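Local coordinates for protein hydrazine synthase beta subunit (Candidatus Kuenenia stuttgartiensis, PDB 5C2V) that forms part of the hydrazine synthase complex, which condenses nitric oxide with ammonium, and may modulate passage of the hydroxylamine intermediate between the gamma and alpha active sites, at residues Gly14-Thr19 against Ser30-His35; Gln56-Ala61 against Gly96-Gly101; Phe68-Asn73 against Ser100-Ser105; Ser76-Val81 against Ile90-Val95; Thr110-Cys115 against Ile123-Thr128. One frame throughout, in Å; residues are numbered along the deposited sequence.

Contact 1: Gly14-Thr19 against Ser30-His35; sequences GPFHIT and SNQSGH
The side-chain amide of Gln32 overlaps one face of the Phe16 ring. The two planes are 28° apart, so this is an offset stack near the ring rim. Gln32 CD lies 3.8 Å from Phe16 CD1, and Gln32 NE2 lies 3.9 Å from Phe16 CE1. Nearer the backbones, Gln32 CB packs on Phe16 CB. Gln32 CG is anti to the backbone N (chi1 -171°) and the chain stays extended, which carries the amide over the ring face, toward its rim. Gln32 NE2 also donates to Glu58, which can hold the amide in place.

Pro15 and Asn31 form a non-hydrogen-bonded antiparallel pair. Asn31 OD1 approaches the proline ring, 4.0 Å from Pro15 CG, while Asn31 ND2 is bonded to Thr38. The backbones are joined next to this pair. Phe16 N donates to Ser30 O at 2.9 Å. Gln32 N reaches Gly14 O at 3.3 Å, well above the carbonyl plane. This last bond lies where 30-35 has left the strand and begins to turn.

The contact sits at one end of the hairpin of strands 15-20 and 26-31, in a beta-propeller sheet. Strand 57-62 packs beside it, with Ser60 touching His17 and Ser30. Strand 322-327 brings Ser324 against His17, and Thr11 of the gamma subunit packs on Pro15.

Contact 2: Gln56-Ala61 against Gly96-Gly101; sequences QPEASA and GDWPSG. With CA (calcium ion), chain Q.
Strands 57-61 and 99-101 approach to 5.5 Å between axes, with Ala59 nearest Gly101, and their directions diverge by 48°. Each is the first strand of its own four-stranded sheet, so the contact joins two successive blades of the beta propeller.

The polar link is between Trp98 and Glu58. Trp98 NE1 donates to Glu58 OE1, which sits at the ring edge near its plane. The modelled separation is very short, so its exact length is doubtful. The carboxylate is turned 52° from the indole. Glu58 CG lies anti to the carbonyl carbon (chi1 -66°) and the chain is extended, which takes the carboxylate across to the indole. Its other oxygen, Glu58 OE2, accepts from Gln56 NE2 at 3.0 Å, from above the carboxylate plane. This bond ties Gln56 to the same carboxylate.

Trp98 also makes a cation-pi contact with Arg70 of the gamma subunit. The preceding residue, Asp97, binds calcium through both carboxylate oxygens, so the turn that presents the indole also holds the metal.

Beyond the indole, Ala59 packs on the backbone of Ser100 and Gly101. Ala59 CB lies 3.6 Å from Gly101 CA and 3.4 Å from Ser100 O.

Contact 3: Phe68-Asn73 against Ser100-Ser105; sequences FLYVCN and SGIKIS
Apolar packing between Tyr70, Cys72, Ile102 and Ile104 joins two blades of the beta propeller here. Strand 68-73 is the second strand of one sheet, and strand 99-104 is the first strand of the next. Their axes pass 6.8 Å apart and run nearly antiparallel, at 162°. This is face-to-face packing of sheets, without beta pairing between the two strands.

The aliphatic contacts centre on Ile102. Its CD1 lies 3.6 Å from Tyr70 CB and also comes near Tyr70 CD2. Ile102 CG1 is anti to the backbone N (chi1 -173°) and the chain continues extended, which takes CD1 to the base of the tyrosine. The other branch turns to the backbone, with Ile102 CG2 3.4 Å from Tyr70 O. Farther along the strand, Ile104 CD1 meets the ring at Tyr70 CD1, 4.1 Å away. The side chains of Tyr70 and Ile104 cross at about a right angle. The two isoleucines therefore touch different parts of one aromatic residue.

The tyrosine's polar end is served elsewhere: Tyr70 OH is hydrogen-bonded to Thr128, just after strand 122-127 in the next blade. Around the apolar patch, Ala61 and Val79 also touch Ile102, so three strands of the first blade pack on this residue.

The sulfur contacts lie toward the other end. Cys72 points toward the facing strand and meets the backbone of Gly101 and the base of Ile102. Cys72 SG is 3.5 Å from Ile102 CB and 3.6 Å from Gly101 O.

Contact 4: Ser76-Val81 against Ile90-Val95; sequences SDSVSV and IKEIKV. With CA (calcium ion), chain Q.
Val79, Val81 and Ile93, with Val95 beyond the strand end, form the apolar centre of this hairpin. Val79 CG2 meets Val95 CG1 at 3.9 Å, the two side chains crossing at about a right angle. Val81 uses both branches: its CG2 lies 4.1 Å from Ile93 CD1, and its CG1 lies 3.8 Å from Ile90 CG1. This face continues into the next blade, where Ile126 touches Ile93.

The backbones are paired antiparallel beneath these side chains. Val79 and Ile93 form a hydrogen-bonded pair, with Val79 N to Ile93 O at 2.9 Å and the return bond equally long. Ile90 and Lys91 both face Val81, a classic beta bulge. Ile90 N donates to Val81 O at 2.8 Å, while the bond from Lys91 N is weak. At the other end, Val95 N donates to Asp77 O at 3.2 Å.

The opposite face is polar. Ser78 OG makes a weak bond to Glu92 OE1, which also has a salt bridge with Lys94 NZ. Arg54 engages Glu92 OE2. The glutamate is thus probably kept ionised by two positive charges.

Just before strand 78-83 begins, Asp77 binds calcium through OD1 at 2.5 Å and OD2 at 2.3 Å. Asp97 and four waters complete the shell. The ion probably offsets the charge of the two aspartates, and it ties the hairpin to the turn that follows it.

Contact 5: Thr110-Cys115 against Ile123-Thr128; sequences TAYVAC and IDVIDT
The beta hairpin of strands 110-115 and 122-127 forms the middle of a four-stranded propeller blade. Ala111 with Ile126 and Val113 with Asp124 are its hydrogen-bonded antiparallel pairs. Ala111 N donates to Ile126 O at 2.9 Å, and Ile126 N returns a bond to Ala111 O. Val113 and Asp124 repeat the same reciprocal scheme. The non-hydrogen-bonded pairs between and beside them bring CA-H groups to carbonyls, as with Val125 CA at 3.5 Å from Ala111 O.

On one face, Tyr112 lies alongside Val125, both pointing the same way. Val125 CG1 touches the ring at Tyr112 CE2, 3.5 Å away. Ile123 CG2 approaches the edge of this ring near its plane and lies 4.2 Å from Tyr112 CB. Ile149 and Val147 of the following sheet also meet this face.

On the other face, Val113 CG2 packs on Ile126 CD1 at 3.9 Å. Ile126 CG1 is anti to the carbonyl carbon (chi1 -67°), and the chain extends from there toward the valine. Ala111 CB and Ile126 CB are 4.2 Å apart. At the strand end, Cys115 SG lies 3.4 Å from Asp124 OD2. That carboxylate is buried but well supplied: Ser136 is bonded to OD1 and Gly96 N to OD2.

Ile102 and Ile104 of strand 99-104 also touch this second face. A twisted antiparallel sheet with largely apolar faces, packed between the neighbouring sheets, is typical of a beta-propeller blade.

In the fold
From the N terminus, contact 1 closes first, a short loop in the hairpin of strands 15-20 and 26-31. Contact 2 opens next at 56-61 and closes at 96-101, with most of the following sheet in between. Contact 3 opens inside that loop and ends on the same strand, 99-104, so the two converge on that strand, sharing Ser100 and Gly101. Contact 4 is nested in both, closing the hairpin of strands 78-83 and 88-94. Contact 5 follows in series and closes the hairpin 110-115/122-127. Contacts 1, 4 and 5 thus build individual blades, while contacts 2 and 3 join successive blades. The calcium ion links contacts 2 and 4.

Contact 1: Gly14-Thr19 against Ser30-His35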
# COMPACT_ATOMS: atom_id res chain seq x y z
N GLY B 14 20.67 22.66 51.50
CA GLY B 14 20.52 21.45 50.71
C GLY B 14 19.19 20.73 50.86
O GLY B 14 19.18 19.58 51.30
N PRO B 15 18.07 21.41 50.53
CA PRO B 15 16.77 20.80 50.86
C PRO B 15 16.58 19.41 50.25
O PRO B 15 16.67 19.25 49.03
CB PRO B 15 15.77 21.78 50.25
CG PRO B 15 16.53 23.05 50.03
CD PRO B 15 17.93 22.64 49.75
N PHE B 16 16.30 18.42 51.10
CA PHE B 16 16.01 17.06 50.65
C PHE B 16 14.54 16.67 50.54
O PHE B 16 14.21 15.64 49.93
CB PHE B 16 16.71 16.09 51.61
CG PHE B 16 17.06 14.78 50.98
CD1 PHE B 16 18.12 14.69 50.09
CD2 PHE B 16 16.36 13.63 51.30
CE1 PHE B 16 18.45 13.48 49.51
CE2 PHE B 16 16.69 12.42 50.73
CZ PHE B 16 17.73 12.34 49.83
N HIS B 17 13.64 17.47 51.10
CA HIS B 17 12.24 17.07 51.21
C HIS B 17 11.34 18.28 51.42
O HIS B 17 11.80 19.33 51.87
CB HIS B 17 12.07 16.07 52.36
CG HIS B 17 10.72 15.41 52.40
ND1 HIS B 17 9.64 15.96 53.05
CD2 HIS B 17 10.29 14.23 51.89
CE1 HIS B 17 8.59 15.16 52.93
NE2 HIS B 17 8.96 14.10 52.23
N ILE B 18 10.06 18.14 51.11
CA ILE B 18 9.11 19.22 51.36
C ILE B 18 7.70 18.68 51.60
O ILE B 18 7.32 17.64 51.05
CB ILE B 18 9.11 20.23 50.18
CG1 ILE B 18 8.41 21.53 50.58
CG2 ILE B 18 8.49 19.62 48.93
CD1 ILE B 18 8.49 22.62 49.53
N THR B 19 6.94 19.38 52.43
CA THR B 19 5.55 19.04 52.69
C THR B 19 4.78 20.31 53.01
O THR B 19 5.35 21.40 53.05
CB THR B 19 5.40 18.03 53.84
OG1 THR B 19 4.02 17.67 53.99
CG2 THR B 19 5.91 18.62 55.15
N SER B 30 12.86 20.03 54.78
CA SER B 30 13.92 19.38 55.53
C SER B 30 15.25 19.65 54.85
O SER B 30 15.46 19.27 53.70
CB SER B 30 13.67 17.87 55.63
OG SER B 30 12.46 17.60 56.30
N ASN B 31 16.15 20.33 55.56
CA ASN B 31 17.46 20.63 55.01
C ASN B 31 18.47 19.57 55.43
O ASN B 31 18.82 19.47 56.60
CB ASN B 31 17.93 22.02 55.45
CG ASN B 31 16.95 23.11 55.06
OD1 ASN B 31 16.33 23.06 54.00
ND2 ASN B 31 16.81 24.11 55.92
N GLN B 32 18.93 18.79 54.46
CA GLN B 32 19.81 17.66 54.75
C GLN B 32 21.18 18.12 55.22
O GLN B 32 21.74 17.57 56.16
CB GLN B 32 19.95 16.76 53.52
CG GLN B 32 20.65 15.45 53.80
CD GLN B 32 21.04 14.71 52.54
OE1 GLN B 32 21.51 15.31 51.57
NE2 GLN B 32 20.85 13.39 52.54
N SER B 33 21.71 19.14 54.55
CA SER B 33 23.04 19.65 54.87
C SER B 33 22.97 20.76 55.92
O SER B 33 24.00 21.22 56.40
CB SER B 33 23.73 20.16 53.60
OG SER B 33 23.81 19.14 52.62
N GLY B 34 21.76 21.18 56.26
CA GLY B 34 21.58 22.24 57.23
C GLY B 34 21.21 21.73 58.61
O GLY B 34 21.26 22.48 59.59
N HIS B 35 20.86 20.45 58.69
CA HIS B 35 20.46 19.81 59.94
C HIS B 35 19.33 20.57 60.63
O HIS B 35 19.29 20.68 61.85
CB HIS B 35 21.66 19.68 60.88
CG HIS B 35 22.87 19.08 60.24
ND1 HIS B 35 23.06 17.71 60.13
CD2 HIS B 35 23.95 19.65 59.66
CE1 HIS B 35 24.20 17.48 59.51
NE2 HIS B 35 24.77 18.63 59.22

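Contact 2: Gln56-Ala61 against Gly96-Gly101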
# COMPACT_ATOMS: atom_id res chain seq x y z
N GLN B 56 21.02 15.49 59.80
CA GLN B 56 20.59 15.02 58.48
C GLN B 56 19.09 14.66 58.38
O GLN B 56 18.75 13.50 58.14
CB GLN B 56 21.43 13.80 58.09
CG GLN B 56 21.36 13.40 56.63
CD GLN B 56 22.35 12.32 56.28
OE1 GLN B 56 23.47 12.28 56.80
NE2 GLN B 56 21.95 11.44 55.40
N PRO B 57 18.20 15.64 58.60
CA PRO B 57 16.80 15.29 58.35
C PRO B 57 16.51 15.01 56.87
O PRO B 57 16.79 15.87 56.03
CB PRO B 57 16.05 16.54 58.82
CG PRO B 57 17.02 17.65 58.59
CD PRO B 57 18.38 17.08 58.87
N GLU B 58 15.96 13.84 56.54
CA GLU B 58 15.45 13.62 55.19
C GLU B 58 13.93 13.63 54.95
O GLU B 58 13.49 13.54 53.81
CB GLU B 58 16.05 12.33 54.65
CG GLU B 58 17.55 12.51 54.47
CD GLU B 58 18.27 11.27 54.02
OE1 GLU B 58 17.66 10.18 53.99
OE2 GLU B 58 19.46 11.41 53.67
N ALA B 59 13.13 13.76 56.01
CA ALA B 59 11.68 13.70 55.83
C ALA B 59 10.90 14.37 56.96
O ALA B 59 11.41 14.52 58.07
CB ALA B 59 11.23 12.25 55.69
N SER B 60 9.66 14.75 56.67
CA SER B 60 8.79 15.35 57.68
C SER B 60 7.30 15.11 57.38
O SER B 60 6.90 15.03 56.22
CB SER B 60 9.07 16.85 57.80
OG SER B 60 8.89 17.50 56.56
N ALA B 61 6.50 15.02 58.44
CA ALA B 61 5.06 14.87 58.31
C ALA B 61 4.32 15.77 59.30
O ALA B 61 4.75 15.93 60.44
CB ALA B 61 4.64 13.42 58.51
N GLY B 96 14.65 2.94 64.44
CA GLY B 96 15.60 2.07 63.77
C GLY B 96 16.49 2.86 62.82
O GLY B 96 16.51 4.09 62.86
N ASP B 97 17.22 2.15 61.96
CA ASP B 97 18.26 2.80 61.17
C ASP B 97 17.74 3.63 60.01
O ASP B 97 16.91 3.17 59.22
CB ASP B 97 19.26 1.77 60.64
CG ASP B 97 20.58 2.41 60.23
OD1 ASP B 97 21.62 2.07 60.80
OD2 ASP B 97 20.58 3.27 59.33
N TRP B 98 18.24 4.86 59.93
CA TRP B 98 17.95 5.79 58.85
C TRP B 98 16.47 5.94 58.57
O TRP B 98 15.97 5.38 57.58
CB TRP B 98 18.66 5.36 57.56
CG TRP B 98 18.76 6.48 56.59
CD1 TRP B 98 17.74 7.20 56.04
CD2 TRP B 98 19.97 7.06 56.10
NE1 TRP B 98 18.24 8.17 55.20
CE2 TRP B 98 19.61 8.10 55.23
CE3 TRP B 98 21.33 6.78 56.30
CZ2 TRP B 98 20.55 8.87 54.56
CZ3 TRP B 98 22.26 7.55 55.64
CH2 TRP B 98 21.87 8.58 54.78
N PRO B 99 15.73 6.63 59.45
CA PRO B 99 14.38 6.83 58.93
C PRO B 99 14.42 7.69 57.67
O PRO B 99 14.95 8.80 57.70
CB PRO B 99 13.68 7.56 60.08
CG PRO B 99 14.78 8.22 60.85
CD PRO B 99 15.97 7.30 60.74
N SER B 100 13.85 7.18 56.58
CA SER B 100 13.78 7.95 55.34
C SER B 100 12.42 8.59 55.09
O SER B 100 12.25 9.35 54.13
CB SER B 100 14.16 7.07 54.15
OG SER B 100 13.34 5.91 54.10
N GLY B 101 11.45 8.30 55.95
CA GLY B 101 10.11 8.81 55.76
C GLY B 101 9.19 8.56 56.93
O GLY B 101 9.37 7.62 57.71
CA CA Q . 21.72 4.53 61.17
O HOH W 1 23.80 4.66 59.99
O HOH W 2 23.73 3.73 62.20
O HOH W 3 21.77 6.87 60.98
O HOH W 4 22.07 5.53 59.03

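Contact 3: Phe68-Asn73 against Ser100-Ser105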
# COMPACT_ATOMS: atom_id res chain seq x y z
N PHE B 68 1.98 20.32 65.04
CA PHE B 68 3.24 19.60 65.24
C PHE B 68 3.85 19.11 63.93
O PHE B 68 3.15 18.83 62.96
CB PHE B 68 3.03 18.40 66.17
CG PHE B 68 2.52 18.78 67.54
CD1 PHE B 68 3.39 19.17 68.54
CD2 PHE B 68 1.16 18.73 67.82
CE1 PHE B 68 2.92 19.51 69.79
CE2 PHE B 68 0.69 19.06 69.08
CZ PHE B 68 1.57 19.45 70.06
N LEU B 69 5.18 19.02 63.91
CA LEU B 69 5.91 18.52 62.75
C LEU B 69 6.87 17.41 63.15
O LEU B 69 7.81 17.64 63.91
CB LEU B 69 6.66 19.65 62.06
CG LEU B 69 7.49 19.26 60.84
CD1 LEU B 69 6.59 18.80 59.70
CD2 LEU B 69 8.37 20.42 60.39
N TYR B 70 6.64 16.21 62.63
CA TYR B 70 7.52 15.07 62.92
C TYR B 70 8.58 14.94 61.85
O TYR B 70 8.28 14.61 60.70
CB TYR B 70 6.71 13.78 63.03
CG TYR B 70 5.93 13.63 64.32
CD1 TYR B 70 4.88 14.49 64.62
CD2 TYR B 70 6.23 12.62 65.22
CE1 TYR B 70 4.16 14.36 65.79
CE2 TYR B 70 5.51 12.48 66.40
CZ TYR B 70 4.48 13.35 66.68
OH TYR B 70 3.76 13.21 67.85
N VAL B 71 9.83 15.19 62.23
CA VAL B 71 10.94 15.21 61.27
C VAL B 71 11.80 13.96 61.40
O VAL B 71 12.07 13.50 62.50
CB VAL B 71 11.82 16.46 61.49
CG1 VAL B 71 12.90 16.54 60.42
CG2 VAL B 71 10.97 17.72 61.48
N CYS B 72 12.21 13.40 60.27
CA CYS B 72 13.06 12.21 60.28
C CYS B 72 14.53 12.57 60.20
O CYS B 72 15.01 13.02 59.16
CB CYS B 72 12.70 11.28 59.12
SG CYS B 72 11.30 10.20 59.42
N ASN B 73 15.26 12.34 61.29
CA ASN B 73 16.70 12.54 61.29
C ASN B 73 17.39 11.23 60.98
O ASN B 73 17.38 10.29 61.79
CB ASN B 73 17.17 13.10 62.63
CG ASN B 73 16.35 14.29 63.09
OD1 ASN B 73 16.52 15.41 62.59
ND2 ASN B 73 15.46 14.07 64.05
N SER B 100 13.85 7.18 56.58
CA SER B 100 13.78 7.95 55.34
C SER B 100 12.42 8.59 55.09
O SER B 100 12.25 9.35 54.13
CB SER B 100 14.16 7.07 54.15
OG SER B 100 13.34 5.91 54.10
N GLY B 101 11.45 8.30 55.95
CA GLY B 101 10.11 8.81 55.76
C GLY B 101 9.19 8.56 56.93
O GLY B 101 9.37 7.62 57.71
N ILE B 102 8.18 9.41 57.05
CA ILE B 102 7.25 9.37 58.16
C ILE B 102 5.87 9.88 57.74
O ILE B 102 5.78 10.80 56.92
CB ILE B 102 7.79 10.20 59.35
CG1 ILE B 102 6.92 10.02 60.60
CG2 ILE B 102 7.95 11.67 58.97
CD1 ILE B 102 7.58 10.54 61.85
N LYS B 103 4.81 9.29 58.27
CA LYS B 103 3.46 9.77 57.97
C LYS B 103 2.49 9.62 59.14
O LYS B 103 2.53 8.63 59.87
CB LYS B 103 2.89 9.06 56.74
CG LYS B 103 3.33 9.69 55.44
CD LYS B 103 3.41 8.69 54.32
CE LYS B 103 3.78 9.37 53.01
NZ LYS B 103 3.45 10.82 53.03
N ILE B 104 1.61 10.60 59.30
CA ILE B 104 0.66 10.60 60.41
C ILE B 104 -0.67 9.96 60.01
O ILE B 104 -1.16 10.17 58.90
CB ILE B 104 0.39 12.04 60.92
CG1 ILE B 104 1.69 12.84 60.97
CG2 ILE B 104 -0.29 12.01 62.28
CD1 ILE B 104 2.70 12.31 61.96
N SER B 105 -1.23 9.17 60.92
CA SER B 105 -2.52 8.53 60.69
C SER B 105 -3.63 9.57 60.52
O SER B 105 -3.50 10.69 61.01
CB SER B 105 -2.86 7.58 61.86
OG SER B 105 -2.99 8.30 63.07

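Contact 4: Ser76-Val81 against Ile90-Val95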
# COMPACT_ATOMS: atom_id res chain seq x y z
N SER B 76 21.09 10.60 62.74
CA SER B 76 20.88 10.48 64.18
C SER B 76 20.08 9.24 64.53
O SER B 76 19.92 8.91 65.71
CB SER B 76 20.18 11.73 64.72
OG SER B 76 20.92 12.90 64.43
N ASP B 77 19.58 8.56 63.50
CA ASP B 77 18.72 7.39 63.67
C ASP B 77 17.51 7.74 64.54
O ASP B 77 17.08 6.93 65.37
CB ASP B 77 19.50 6.22 64.29
CG ASP B 77 20.47 5.57 63.31
OD1 ASP B 77 21.55 6.13 63.04
OD2 ASP B 77 20.14 4.47 62.83
N SER B 78 16.97 8.94 64.37
CA SER B 78 15.92 9.41 65.27
C SER B 78 14.81 10.19 64.57
O SER B 78 14.82 10.38 63.36
CB SER B 78 16.53 10.28 66.37
OG SER B 78 17.07 11.48 65.84
N VAL B 79 13.84 10.63 65.37
CA VAL B 79 12.71 11.43 64.91
C VAL B 79 12.47 12.60 65.86
O VAL B 79 12.20 12.40 67.04
CB VAL B 79 11.42 10.59 64.80
CG1 VAL B 79 10.23 11.48 64.50
CG2 VAL B 79 11.57 9.51 63.74
N SER B 80 12.56 13.82 65.34
CA SER B 80 12.32 15.01 66.14
C SER B 80 10.85 15.41 66.12
O SER B 80 10.18 15.29 65.10
CB SER B 80 13.18 16.17 65.63
OG SER B 80 14.56 15.85 65.68
N VAL B 81 10.35 15.86 67.27
CA VAL B 81 9.01 16.42 67.33
C VAL B 81 9.09 17.93 67.49
O VAL B 81 9.66 18.43 68.46
CB VAL B 81 8.19 15.82 68.49
CG1 VAL B 81 6.80 16.44 68.53
CG2 VAL B 81 8.09 14.31 68.35
N ILE B 90 10.50 19.93 70.64
CA ILE B 90 10.15 19.57 72.01
C ILE B 90 10.55 18.16 72.46
O ILE B 90 10.52 17.87 73.65
CB ILE B 90 8.64 19.73 72.24
CG1 ILE B 90 7.86 18.77 71.34
CG2 ILE B 90 8.21 21.17 71.99
CD1 ILE B 90 6.37 19.01 71.33
N LYS B 91 10.91 17.29 71.52
CA LYS B 91 11.34 15.94 71.89
C LYS B 91 12.15 15.25 70.79
O LYS B 91 12.07 15.62 69.61
CB LYS B 91 10.12 15.08 72.26
CG LYS B 91 10.46 13.87 73.12
CD LYS B 91 9.21 13.17 73.63
CE LYS B 91 9.56 11.96 74.49
NZ LYS B 91 8.36 11.30 75.06
N GLU B 92 12.91 14.23 71.17
CA GLU B 92 13.56 13.34 70.22
C GLU B 92 13.27 11.87 70.55
O GLU B 92 13.68 11.37 71.60
CB GLU B 92 15.07 13.57 70.19
CG GLU B 92 15.83 12.58 69.33
CD GLU B 92 17.33 12.77 69.39
OE1 GLU B 92 18.07 11.86 68.96
OE2 GLU B 92 17.78 13.84 69.88
N ILE B 93 12.57 11.19 69.65
CA ILE B 93 12.27 9.77 69.82
C ILE B 93 13.26 8.95 69.01
O ILE B 93 13.61 9.32 67.90
CB ILE B 93 10.83 9.44 69.36
CG1 ILE B 93 9.86 10.51 69.86
CG2 ILE B 93 10.43 8.05 69.84
CD1 ILE B 93 8.46 10.35 69.33
N LYS B 94 13.73 7.84 69.57
CA LYS B 94 14.73 7.04 68.87
C LYS B 94 14.12 5.84 68.15
O LYS B 94 13.31 5.10 68.72
CB LYS B 94 15.83 6.59 69.84
CG LYS B 94 16.63 7.76 70.39
CD LYS B 94 17.95 7.32 71.00
CE LYS B 94 18.80 8.53 71.37
NZ LYS B 94 19.01 9.44 70.21
N VAL B 95 14.52 5.67 66.90
CA VAL B 95 13.94 4.67 66.00
C VAL B 95 15.03 3.79 65.39
O VAL B 95 16.20 3.87 65.79
CB VAL B 95 13.14 5.33 64.86
CG1 VAL B 95 11.93 6.05 65.42
CG2 VAL B 95 14.02 6.28 64.07
CA CA Q . 21.72 4.53 61.17
O HOH W 1 23.80 4.66 59.99
O HOH W 2 23.73 3.73 62.20
O HOH W 3 21.77 6.87 60.98
O HOH W 4 22.07 5.53 59.03

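Contact 5: Thr110-Cys115 against Ile123-Thr128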
# COMPACT_ATOMS: atom_id res chain seq x y z
N THR B 110 -1.38 8.43 65.50
CA THR B 110 -0.24 7.55 65.27
C THR B 110 0.64 8.03 64.11
O THR B 110 0.14 8.52 63.10
CB THR B 110 -0.69 6.10 64.99
OG1 THR B 110 -1.67 5.71 65.96
CG2 THR B 110 0.49 5.14 65.05
N ALA B 111 1.95 7.89 64.28
CA ALA B 111 2.91 8.21 63.24
C ALA B 111 3.69 6.95 62.85
O ALA B 111 4.09 6.18 63.71
CB ALA B 111 3.85 9.30 63.69
N TYR B 112 3.89 6.75 61.56
CA TYR B 112 4.60 5.58 61.07
C TYR B 112 5.90 5.99 60.39
O TYR B 112 5.92 6.88 59.54
CB TYR B 112 3.72 4.79 60.10
CG TYR B 112 2.49 4.21 60.77
CD1 TYR B 112 1.33 4.96 60.92
CD2 TYR B 112 2.50 2.91 61.26
CE1 TYR B 112 0.21 4.44 61.54
CE2 TYR B 112 1.38 2.38 61.88
CZ TYR B 112 0.24 3.15 62.02
OH TYR B 112 -0.87 2.62 62.63
N VAL B 113 6.99 5.34 60.80
CA VAL B 113 8.33 5.71 60.37
C VAL B 113 9.03 4.56 59.66
O VAL B 113 9.25 3.50 60.24
CB VAL B 113 9.19 6.14 61.58
CG1 VAL B 113 10.44 6.83 61.10
CG2 VAL B 113 8.40 7.05 62.50
N ALA B 114 9.40 4.77 58.40
CA ALA B 114 10.07 3.72 57.64
C ALA B 114 11.58 3.76 57.88
O ALA B 114 12.23 4.77 57.61
CB ALA B 114 9.77 3.87 56.15
N CYS B 115 12.13 2.66 58.38
CA CYS B 115 13.57 2.61 58.63
C CYS B 115 14.31 1.99 57.44
O CYS B 115 14.18 0.80 57.18
CB CYS B 115 13.87 1.84 59.92
SG CYS B 115 12.97 2.46 61.36
N ILE B 123 9.18 -0.82 60.24
CA ILE B 123 8.38 0.39 60.30
C ILE B 123 8.02 0.63 61.76
O ILE B 123 7.22 -0.11 62.34
CB ILE B 123 7.10 0.29 59.45
CG1 ILE B 123 7.45 -0.09 58.01
CG2 ILE B 123 6.34 1.61 59.49
CD1 ILE B 123 6.25 -0.36 57.15
N ASP B 124 8.58 1.67 62.36
CA ASP B 124 8.35 1.95 63.77
C ASP B 124 7.10 2.79 63.96
O ASP B 124 6.91 3.80 63.28
CB ASP B 124 9.57 2.65 64.39
CG ASP B 124 10.79 1.76 64.44
OD1 ASP B 124 10.63 0.52 64.35
OD2 ASP B 124 11.91 2.29 64.57
N VAL B 125 6.25 2.37 64.88
CA VAL B 125 5.03 3.10 65.18
C VAL B 125 5.23 4.00 66.40
O VAL B 125 5.95 3.65 67.33
CB VAL B 125 3.83 2.15 65.41
CG1 VAL B 125 3.71 1.18 64.25
CG2 VAL B 125 3.99 1.38 66.70
N ILE B 126 4.61 5.17 66.36
CA ILE B 126 4.77 6.17 67.41
C ILE B 126 3.43 6.76 67.83
O ILE B 126 2.71 7.31 67.00
CB ILE B 126 5.70 7.32 66.96
CG1 ILE B 126 7.13 6.81 66.78
CG2 ILE B 126 5.66 8.46 67.95
CD1 ILE B 126 8.09 7.86 66.26
N ASP B 127 3.10 6.64 69.11
CA ASP B 127 1.89 7.26 69.63
C ASP B 127 2.11 8.76 69.78
O ASP B 127 3.16 9.19 70.26
CB ASP B 127 1.49 6.65 70.97
CG ASP B 127 0.20 7.22 71.51
OD1 ASP B 127 -0.89 6.80 71.05
OD2 ASP B 127 0.26 8.11 72.39
N THR B 128 1.13 9.57 69.37
CA THR B 128 1.28 11.02 69.41
C THR B 128 1.08 11.58 70.82
O THR B 128 1.66 12.60 71.17
CB THR B 128 0.31 11.71 68.42
OG1 THR B 128 0.69 13.08 68.26
CG2 THR B 128 -1.12 11.64 68.92